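Local atomic coordinates of putative nucleoside-diphosphate-sugar epimerase (Staphylococcus aureus subsp. aureus, PDB entry 3E48), a protein that is of unknown function but probably binds a dinucleotide cofactor in a Rossmann-type domain, as NAD(P)-dependent nucleoside-diphosphate-sugar epimerases do. Residues Asn2-Gly7 with Glu61-Met66; Thr68-Pro73 with His100-Gly105; Val224-Phe229 with Leu242-Tyr247. All coordinates share one frame; numbering follows the deposited sequence.

How the contacts relate
From the N terminus, contact 1 sets strand 3-6 against the last turn of helix 56-63 and the turn after it, closing a loop of 53 residues. The chain then runs directly into strand 68-71, where contact 2 begins; it closes a 26-residue, mainly helical connection by pairing that strand with strand 100-106. Contacts 1 and 2 touch, because strands 3-6 and 68-71 are neighbours in the sheet. Contact 3 closes a short excursion between helices 226-231 and 239-251, about 29 Å from contact 2, centre to centre, across the chain's centre. The three follow in series, none nested or crossed: contacts 1 and 2 belong to the Rossmann sheet and its helices, contact 3 to the C-terminal helices.

Contact 1 of 3, residues Asn2-Gly7 with Glu61-Met66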
loop_
_atom_site.group_PDB
_atom_site.type_symbol
_atom_site.label_atom_id
_atom_site.label_comp_id
_atom_site.label_asym_id
_atom_site.label_seq_id
_atom_site.Cartn_x
_atom_site.Cartn_y
_atom_site.Cartn_z
ATOM N N ASN B 2 -17.429 12.326 -21.170
ATOM C CA ASN B 2 -18.161 12.490 -19.928
ATOM C C ASN B 2 -17.292 12.282 -18.704
ATOM O O ASN B 2 -16.699 11.218 -18.516
ATOM C CB ASN B 2 -19.355 11.540 -19.914
ATOM C CG ASN B 2 -20.306 11.812 -21.062
ATOM O OD1 ASN B 2 -20.817 12.926 -21.203
ATOM N ND2 ASN B 2 -20.534 10.807 -21.895
ATOM N N ILE B 3 -17.237 13.320 -17.874
ATOM C CA ILE B 3 -16.442 13.325 -16.655
ATOM C C ILE B 3 -17.341 13.214 -15.435
ATOM O O ILE B 3 -18.382 13.865 -15.355
ATOM C CB ILE B 3 -15.642 14.634 -16.522
ATOM C CG1 ILE B 3 -14.832 14.890 -17.791
ATOM C CG2 ILE B 3 -14.721 14.556 -15.314
ATOM C CD1 ILE B 3 -14.203 16.267 -17.833
HETATM N N MSE B 4 -16.920 12.393 -14.482
HETATM C CA MSE B 4 -17.670 12.186 -13.252
HETATM C C MSE B 4 -16.769 12.421 -12.041
HETATM O O MSE B 4 -15.715 11.804 -11.923
HETATM C CB MSE B 4 -18.214 10.756 -13.219
HETATM C CG MSE B 4 -18.424 10.194 -11.831
HETATM SE SE MSE B 4 -19.945 10.961 -10.930
HETATM C CE MSE B 4 -21.298 10.340 -12.145
ATOM N N LEU B 5 -17.182 13.324 -11.158
ATOM C CA LEU B 5 -16.432 13.614 -9.939
ATOM C C LEU B 5 -17.212 13.027 -8.764
ATOM O O LEU B 5 -18.351 13.432 -8.518
ATOM C CB LEU B 5 -16.293 15.126 -9.735
ATOM C CG LEU B 5 -15.657 15.543 -8.393
ATOM C CD1 LEU B 5 -14.206 15.075 -8.348
ATOM C CD2 LEU B 5 -15.725 17.062 -8.225
ATOM N N THR B 6 -16.627 12.071 -8.047
ATOM C CA THR B 6 -17.330 11.492 -6.902
ATOM C C THR B 6 -16.997 12.278 -5.637
ATOM O O THR B 6 -15.928 12.882 -5.542
ATOM C CB THR B 6 -16.964 9.993 -6.677
ATOM O OG1 THR B 6 -15.594 9.886 -6.271
ATOM C CG2 THR B 6 -17.180 9.188 -7.957
ATOM N N GLY B 7 -17.916 12.272 -4.672
ATOM C CA GLY B 7 -17.704 12.992 -3.426
ATOM C C GLY B 7 -17.615 14.492 -3.640
ATOM O O GLY B 7 -16.946 15.204 -2.893
ATOM N N GLU B 61 -23.933 1.614 -11.459
ATOM C CA GLU B 61 -24.976 2.433 -12.067
ATOM C C GLU B 61 -24.510 3.859 -12.337
ATOM O O GLU B 61 -24.733 4.397 -13.419
ATOM C CB GLU B 61 -26.217 2.466 -11.167
ATOM C CG GLU B 61 -26.962 1.147 -11.081
ATOM C CD GLU B 61 -27.406 0.645 -12.445
ATOM O OE1 GLU B 61 -27.980 1.448 -13.211
ATOM O OE2 GLU B 61 -27.185 -0.551 -12.740
ATOM N N ALA B 62 -23.863 4.468 -11.352
ATOM C CA ALA B 62 -23.382 5.837 -11.483
ATOM C C ALA B 62 -22.347 6.017 -12.589
ATOM O O ALA B 62 -22.250 7.094 -13.176
ATOM C CB ALA B 62 -22.798 6.309 -10.152
ATOM N N PHE B 63 -21.578 4.970 -12.868
ATOM C CA PHE B 63 -20.525 5.031 -13.881
ATOM C C PHE B 63 -20.993 4.747 -15.307
ATOM O O PHE B 63 -20.223 4.920 -16.252
ATOM C CB PHE B 63 -19.387 4.058 -13.525
ATOM C CG PHE B 63 -18.523 4.499 -12.359
ATOM C CD1 PHE B 63 -18.829 5.632 -11.605
ATOM C CD2 PHE B 63 -17.390 3.765 -12.019
ATOM C CE1 PHE B 63 -18.016 6.020 -10.527
ATOM C CE2 PHE B 63 -16.580 4.143 -10.950
ATOM C CZ PHE B 63 -16.893 5.274 -10.204
ATOM N N LYS B 64 -22.233 4.296 -15.473
ATOM C CA LYS B 64 -22.742 4.024 -16.819
ATOM C C LYS B 64 -22.659 5.293 -17.667
ATOM O O LYS B 64 -23.107 6.361 -17.250
ATOM C CB LYS B 64 -24.194 3.536 -16.764
ATOM C CG LYS B 64 -24.342 2.135 -16.203
ATOM C CD LYS B 64 -25.801 1.704 -16.149
ATOM C CE LYS B 64 -25.920 0.256 -15.710
ATOM N NZ LYS B 64 -27.340 -0.188 -15.612
ATOM N N GLY B 65 -22.067 5.178 -18.850
ATOM C CA GLY B 65 -21.953 6.330 -19.724
ATOM C C GLY B 65 -20.816 7.298 -19.420
ATOM O O GLY B 65 -20.636 8.276 -20.141
HETATM N N MSE B 66 -20.048 7.048 -18.362
HETATM C CA MSE B 66 -18.938 7.938 -18.020
HETATM C C MSE B 66 -17.637 7.491 -18.679
HETATM O O MSE B 66 -17.420 6.301 -18.898
HETATM C CB MSE B 66 -18.755 7.990 -16.501
HETATM C CG MSE B 66 -19.979 8.459 -15.742
HETATM SE SE MSE B 66 -20.392 10.324 -16.132
HETATM C CE MSE B 66 -21.746 10.013 -17.369
#
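Met4 and Met66, both selenomethionines, meet through differently set chains: Met4 CG lies roughly opposite its own backbone N (chi1 153°), while Met66 CG stands beside its backbone N (chi1 -58°), and each chain then bends twice. They cross obliquely, with Met66 SE 3.7 Å from Met4 CB. The two methyl ends find different neighbours. Met66 CE reaches the flank of Asn2, 3.8 Å from Asn2 CB, whereas Met4 CE comes within 3.5 Å of Ala62 O in the last turn of the helix. Such long, unbranched chains suit the uneven surface between strand and turn, since they can curl to follow it, and the small Ala62 lets the helix lie close. Farther along the strand, the methyl Thr6 CG2 meets the rim of the Phe63 ring near its plane, 4.2 Å from Phe63 CE1; the hydroxyl of Thr6 is engaged instead by Tyr53. At the other end the amide Asn2 ND2 reaches Gly65 O at 3.1 Å, a weak hydrogen bond bent to 128°. Gly65 is the third residue of a type II turn from Phe63 to Met66, closed by Met66 N to Phe63 O at 3.0 Å. At its positive phi a CB would press on the carbonyl O of Lys64, which is why glycine fits here.

Arg49 binds both Ala62 O and Lys64 O, linking the last helical turn to the beta turn. Around the contact, strand 3-6 lies between strands 28-32 and 68-71, His29 touches both selenomethionines, and Phe63 continues onto Val69 and helix 84-96.

Contact 2 of 3, residues Thr68-Pro73 with His100-Gly105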
loop_
_atom_site.group_PDB
_atom_site.type_symbol
_atom_site.label_atom_id
_atom_site.label_comp_id
_atom_site.label_asym_id
_atom_site.label_seq_id
_atom_site.Cartn_x
_atom_site.Cartn_y
_atom_site.Cartn_z
ATOM N N THR B 68 -14.417 9.353 -17.820
ATOM C CA THR B 68 -13.364 9.656 -16.872
ATOM C C THR B 68 -13.984 9.878 -15.508
ATOM O O THR B 68 -14.914 10.675 -15.360
ATOM C CB THR B 68 -12.602 10.925 -17.294
ATOM O OG1 THR B 68 -12.021 10.714 -18.586
ATOM C CG2 THR B 68 -11.500 11.250 -16.300
ATOM N N VAL B 69 -13.476 9.146 -14.523
ATOM C CA VAL B 69 -13.943 9.256 -13.153
ATOM C C VAL B 69 -12.828 9.851 -12.303
ATOM O O VAL B 69 -11.690 9.373 -12.325
ATOM C CB VAL B 69 -14.327 7.870 -12.571
ATOM C CG1 VAL B 69 -14.593 7.978 -11.071
ATOM C CG2 VAL B 69 -15.567 7.336 -13.283
ATOM N N VAL B 70 -13.162 10.921 -11.589
ATOM C CA VAL B 70 -12.228 11.589 -10.686
ATOM C C VAL B 70 -12.761 11.147 -9.331
ATOM O O VAL B 70 -13.854 11.541 -8.925
ATOM C CB VAL B 70 -12.304 13.121 -10.831
ATOM C CG1 VAL B 70 -11.260 13.780 -9.940
ATOM C CG2 VAL B 70 -12.083 13.512 -12.288
ATOM N N PHE B 71 -11.985 10.300 -8.658
ATOM C CA PHE B 71 -12.369 9.711 -7.378
ATOM C C PHE B 71 -11.738 10.356 -6.158
ATOM O O PHE B 71 -10.517 10.444 -6.057
ATOM C CB PHE B 71 -12.001 8.225 -7.384
ATOM C CG PHE B 71 -12.536 7.454 -6.214
ATOM C CD1 PHE B 71 -13.858 7.020 -6.206
ATOM C CD2 PHE B 71 -11.727 7.163 -5.117
ATOM C CE1 PHE B 71 -14.373 6.307 -5.125
ATOM C CE2 PHE B 71 -12.231 6.448 -4.024
ATOM C CZ PHE B 71 -13.561 6.019 -4.031
ATOM N N ILE B 72 -12.584 10.801 -5.235
ATOM C CA ILE B 72 -12.126 11.397 -3.987
ATOM C C ILE B 72 -12.455 10.393 -2.887
ATOM O O ILE B 72 -13.625 10.119 -2.619
ATOM C CB ILE B 72 -12.856 12.722 -3.694
ATOM C CG1 ILE B 72 -12.549 13.724 -4.808
ATOM C CG2 ILE B 72 -12.428 13.271 -2.331
ATOM C CD1 ILE B 72 -13.267 15.046 -4.660
ATOM N N PRO B 73 -11.425 9.817 -2.249
ATOM C CA PRO B 73 -11.651 8.842 -1.176
ATOM C C PRO B 73 -12.486 9.406 -0.027
ATOM O O PRO B 73 -12.499 10.616 0.204
ATOM C CB PRO B 73 -10.236 8.491 -0.723
ATOM C CG PRO B 73 -9.438 8.619 -1.978
ATOM C CD PRO B 73 -9.994 9.905 -2.586
ATOM N N HIS B 100 -10.872 5.955 -18.006
ATOM C CA HIS B 100 -9.788 6.541 -17.238
ATOM C C HIS B 100 -10.225 6.935 -15.842
ATOM O O HIS B 100 -11.346 7.401 -15.639
ATOM C CB HIS B 100 -9.236 7.761 -17.984
ATOM C CG HIS B 100 -7.868 8.165 -17.539
ATOM N ND1 HIS B 100 -7.647 8.942 -16.425
ATOM C CD2 HIS B 100 -6.643 7.849 -18.028
ATOM C CE1 HIS B 100 -6.348 9.090 -16.243
ATOM N NE2 HIS B 100 -5.715 8.436 -17.201
ATOM N N ILE B 101 -9.330 6.743 -14.879
ATOM C CA ILE B 101 -9.614 7.086 -13.495
ATOM C C ILE B 101 -8.542 8.031 -12.967
ATOM O O ILE B 101 -7.352 7.762 -13.102
ATOM C CB ILE B 101 -9.625 5.833 -12.578
ATOM C CG1 ILE B 101 -10.821 4.935 -12.916
ATOM C CG2 ILE B 101 -9.673 6.267 -11.111
ATOM C CD1 ILE B 101 -10.781 3.571 -12.232
ATOM N N ILE B 102 -8.969 9.154 -12.400
ATOM C CA ILE B 102 -8.040 10.097 -11.796
ATOM C C ILE B 102 -8.298 9.888 -10.308
ATOM O O ILE B 102 -9.383 10.193 -9.815
ATOM C CB ILE B 102 -8.351 11.556 -12.204
ATOM C CG1 ILE B 102 -8.184 11.710 -13.721
ATOM C CG2 ILE B 102 -7.420 12.516 -11.457
ATOM C CD1 ILE B 102 -8.551 13.089 -14.271
ATOM N N PHE B 103 -7.313 9.336 -9.605
ATOM C CA PHE B 103 -7.460 9.040 -8.181
ATOM C C PHE B 103 -6.747 10.068 -7.317
ATOM O O PHE B 103 -5.560 10.319 -7.497
ATOM C CB PHE B 103 -6.902 7.643 -7.887
ATOM C CG PHE B 103 -7.205 7.138 -6.505
ATOM C CD1 PHE B 103 -8.273 6.276 -6.283
ATOM C CD2 PHE B 103 -6.423 7.523 -5.425
ATOM C CE1 PHE B 103 -8.560 5.798 -4.998
ATOM C CE2 PHE B 103 -6.700 7.051 -4.130
ATOM C CZ PHE B 103 -7.771 6.188 -3.922
ATOM N N ILE B 104 -7.480 10.667 -6.382
ATOM C CA ILE B 104 -6.910 11.676 -5.490
ATOM C C ILE B 104 -6.464 11.036 -4.173
ATOM O O ILE B 104 -7.275 10.842 -3.269
ATOM C CB ILE B 104 -7.936 12.778 -5.169
ATOM C CG1 ILE B 104 -8.502 13.363 -6.469
ATOM C CG2 ILE B 104 -7.276 13.863 -4.319
ATOM C CD1 ILE B 104 -7.470 13.982 -7.379
ATOM N N GLY B 105 -5.174 10.729 -4.068
ATOM C CA GLY B 105 -4.657 10.105 -2.864
ATOM C C GLY B 105 -3.852 11.031 -1.974
ATOM O O GLY B 105 -3.444 12.112 -2.394
#
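A beta-alpha-beta crossover of the Rossmann fold brings this pair together: strand 68-71 leads through helix 84-96 to strand 100-106, which returns parallel and directly alongside. The segments run at 11° to each other, joined by a ladder in which Val69 and Phe71 of one strand bond to alternate residues of the other. Val69 N donates to His100 O at 3.0 Å, and Val69 O accepts from Ile102 N at 2.7 Å. Phe71 N donates to Ile102 O at 2.8 Å, and Phe71 O accepts from Ile104 N at 3.1 Å. All four are nearly straight.

On the face with Thr68 and Val70, the outer methyl of Ile102 fits between them, Ile102 CD1 lying 4.1 Å from Val70 CG2; residues branched at CB, such as valine, isoleucine and threonine, favour the extended backbone. The other face carries Val69, Ile101 and the rings of Phe71 and Phe103, and is roofed by helices 84-96 and 118-131. The two rings point the same way because both have CG trans to the main-chain nitrogen (chi1 near -170°). Their planes differ by 25°, but they are slid so far apart that they barely overlap, meeting at Phe71 CD2 and Phe103 CE1. Beyond the last strand bond, Pro73, with no N-H to offer a further one, turns its ring inward: Pro73 CG rests 3.5 Å from Phe103 CZ, and Pro73 CD lies 3.0 Å from Ile104 O.

Contact 3 of 3, residues Val224-Phe229 with Leu242-Tyr247; sequences VSLETF and LLASMY
Phe229 carries this contact, pressing its ring against Leu243, Ala244 and Tyr247. The branch point of Leu243 lies at the ring's edge, near its plane, with Phe229 CE2 3.5 Å from Leu243 CG; the methyl Leu243 CD2 stands off that plane, close to Phe229 CE2 and CZ. Nearer the root of the ring, Phe229 CD2 comes within 3.7 Å of Ala244 CA, an approach that a residue as small as alanine permits. Tyr247, one turn on, sets its ring steeply against Phe229, the planes at 79°, with Tyr247 CD2 3.9 Å from Phe229 CE2. Leu226 O packs 3.8 Å from Ala244 CB. No hydrogen bond joins the two segments; the grip is apolar.

The chi1 of -172° swings the Phe229 ring away from its own N and across to the other helix. That residue's helix starts at the N-cap Ser225, whose OG accepts from Thr228 N at 3.1 Å; serine suits this place because its short hydroxyl can bend back to a first-turn N-H that lacks a preceding helical carbonyl. In the partner helix, Ser245 OG donates to Leu242 O at 2.7 Å and is also bonded to His116 N; Leu242 O takes the helical bond from Met246 N too, on the same face of its plane. Tyr162 stacks on Tyr247, and Pro163 packs against Leu226 and Phe229. A short N-capped helix thus packs mainly through one phenylalanine against a longer one in the C-terminal part, which in related sugar epimerases usually contributes to substrate binding; no such role is established here.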
loop_
_atom_site.group_PDB
_atom_site.type_symbol
_atom_site.label_atom_id
_atom_site.label_comp_id
_atom_site.label_asym_id
_atom_site.label_seq_id
_atom_site.Cartn_x
_atom_site.Cartn_y
_atom_site.Cartn_z
ATOM N N VAL B 224 2.858 17.802 22.641
ATOM C CA VAL B 224 2.454 16.892 23.697
ATOM C C VAL B 224 2.742 15.477 23.221
ATOM O O VAL B 224 3.102 15.265 22.057
ATOM C CB VAL B 224 0.949 17.022 24.027
ATOM C CG1 VAL B 224 0.671 18.385 24.641
ATOM C CG2 VAL B 224 0.114 16.830 22.768
ATOM N N SER B 225 2.591 14.514 24.121
ATOM C CA SER B 225 2.833 13.116 23.795
ATOM C C SER B 225 1.805 12.623 22.783
ATOM O O SER B 225 0.753 13.237 22.605
ATOM C CB SER B 225 2.744 12.263 25.062
ATOM O OG SER B 225 1.434 12.309 25.605
ATOM N N LEU B 226 2.115 11.512 22.122
ATOM C CA LEU B 226 1.208 10.936 21.139
ATOM C C LEU B 226 -0.076 10.457 21.811
ATOM O O LEU B 226 -1.160 10.543 21.232
ATOM C CB LEU B 226 1.883 9.764 20.419
ATOM C CG LEU B 226 3.089 10.091 19.535
ATOM C CD1 LEU B 226 3.779 8.804 19.111
ATOM C CD2 LEU B 226 2.632 10.884 18.315
ATOM N N GLU B 227 0.052 9.955 23.038
ATOM C CA GLU B 227 -1.100 9.464 23.790
ATOM C C GLU B 227 -2.030 10.618 24.162
ATOM O O GLU B 227 -3.245 10.529 23.988
ATOM C CB GLU B 227 -0.641 8.752 25.068
ATOM C CG GLU B 227 0.321 7.588 24.854
ATOM C CD GLU B 227 1.684 8.030 24.350
ATOM O OE1 GLU B 227 2.306 8.904 24.989
ATOM O OE2 GLU B 227 2.141 7.498 23.316
ATOM N N THR B 228 -1.449 11.701 24.667
ATOM C CA THR B 228 -2.226 12.871 25.071
ATOM C C THR B 228 -2.955 13.492 23.881
ATOM O O THR B 228 -4.131 13.844 23.979
ATOM C CB THR B 228 -1.319 13.937 25.726
ATOM O OG1 THR B 228 -0.669 13.370 26.871
ATOM C CG2 THR B 228 -2.138 15.142 26.172
ATOM N N PHE B 229 -2.257 13.626 22.759
ATOM C CA PHE B 229 -2.855 14.203 21.560
ATOM C C PHE B 229 -4.061 13.384 21.098
ATOM O O PHE B 229 -5.121 13.932 20.800
ATOM C CB PHE B 229 -1.823 14.268 20.431
ATOM C CG PHE B 229 -2.296 15.032 19.228
ATOM C CD1 PHE B 229 -2.335 16.422 19.244
ATOM C CD2 PHE B 229 -2.722 14.363 18.087
ATOM C CE1 PHE B 229 -2.792 17.139 18.140
ATOM C CE2 PHE B 229 -3.182 15.069 16.978
ATOM C CZ PHE B 229 -3.216 16.459 17.005
ATOM N N LEU B 242 -5.445 8.023 15.080
ATOM C CA LEU B 242 -5.211 8.208 13.652
ATOM C C LEU B 242 -4.592 9.575 13.381
ATOM O O LEU B 242 -3.645 9.698 12.605
ATOM C CB LEU B 242 -6.526 8.058 12.874
ATOM C CG LEU B 242 -6.516 8.299 11.357
ATOM C CD1 LEU B 242 -7.658 7.535 10.707
ATOM C CD2 LEU B 242 -6.633 9.792 11.064
ATOM N N LEU B 243 -5.129 10.609 14.022
ATOM C CA LEU B 243 -4.601 11.951 13.829
ATOM C C LEU B 243 -3.177 12.018 14.378
ATOM O O LEU B 243 -2.290 12.611 13.764
ATOM C CB LEU B 243 -5.483 12.972 14.545
ATOM C CG LEU B 243 -5.233 14.439 14.189
ATOM C CD1 LEU B 243 -5.516 14.673 12.706
ATOM C CD2 LEU B 243 -6.124 15.316 15.044
ATOM N N ALA B 244 -2.961 11.405 15.537
ATOM C CA ALA B 244 -1.638 11.398 16.145
ATOM C C ALA B 244 -0.635 10.698 15.228
ATOM O O ALA B 244 0.485 11.171 15.054
ATOM C CB ALA B 244 -1.686 10.700 17.506
ATOM N N SER B 245 -1.047 9.584 14.628
ATOM C CA SER B 245 -0.158 8.831 13.745
ATOM C C SER B 245 0.254 9.662 12.535
ATOM O O SER B 245 1.328 9.459 11.960
ATOM C CB SER B 245 -0.825 7.526 13.278
ATOM O OG SER B 245 -1.795 7.748 12.268
HETATM N N MSE B 246 -0.599 10.606 12.148
HETATM C CA MSE B 246 -0.298 11.462 11.011
HETATM C C MSE B 246 0.881 12.369 11.368
HETATM O O MSE B 246 1.848 12.471 10.615
HETATM C CB MSE B 246 -1.533 12.292 10.635
HETATM C CG MSE B 246 -1.415 13.041 9.317
HETATM SE SE MSE B 246 -3.135 13.743 8.751
HETATM C CE MSE B 246 -3.238 15.229 9.982
ATOM N N TYR B 247 0.818 13.016 12.527
ATOM C CA TYR B 247 1.918 13.880 12.931
ATOM C C TYR B 247 3.151 13.059 13.293
ATOM O O TYR B 247 4.279 13.533 13.169
ATOM C CB TYR B 247 1.471 14.785 14.080
ATOM C CG TYR B 247 0.436 15.769 13.582
ATOM C CD1 TYR B 247 0.796 16.796 12.710
ATOM C CD2 TYR B 247 -0.919 15.601 13.873
ATOM C CE1 TYR B 247 -0.164 17.623 12.128
ATOM C CE2 TYR B 247 -1.889 16.421 13.294
ATOM C CZ TYR B 247 -1.503 17.428 12.419
ATOM O OH TYR B 247 -2.450 18.215 11.816
#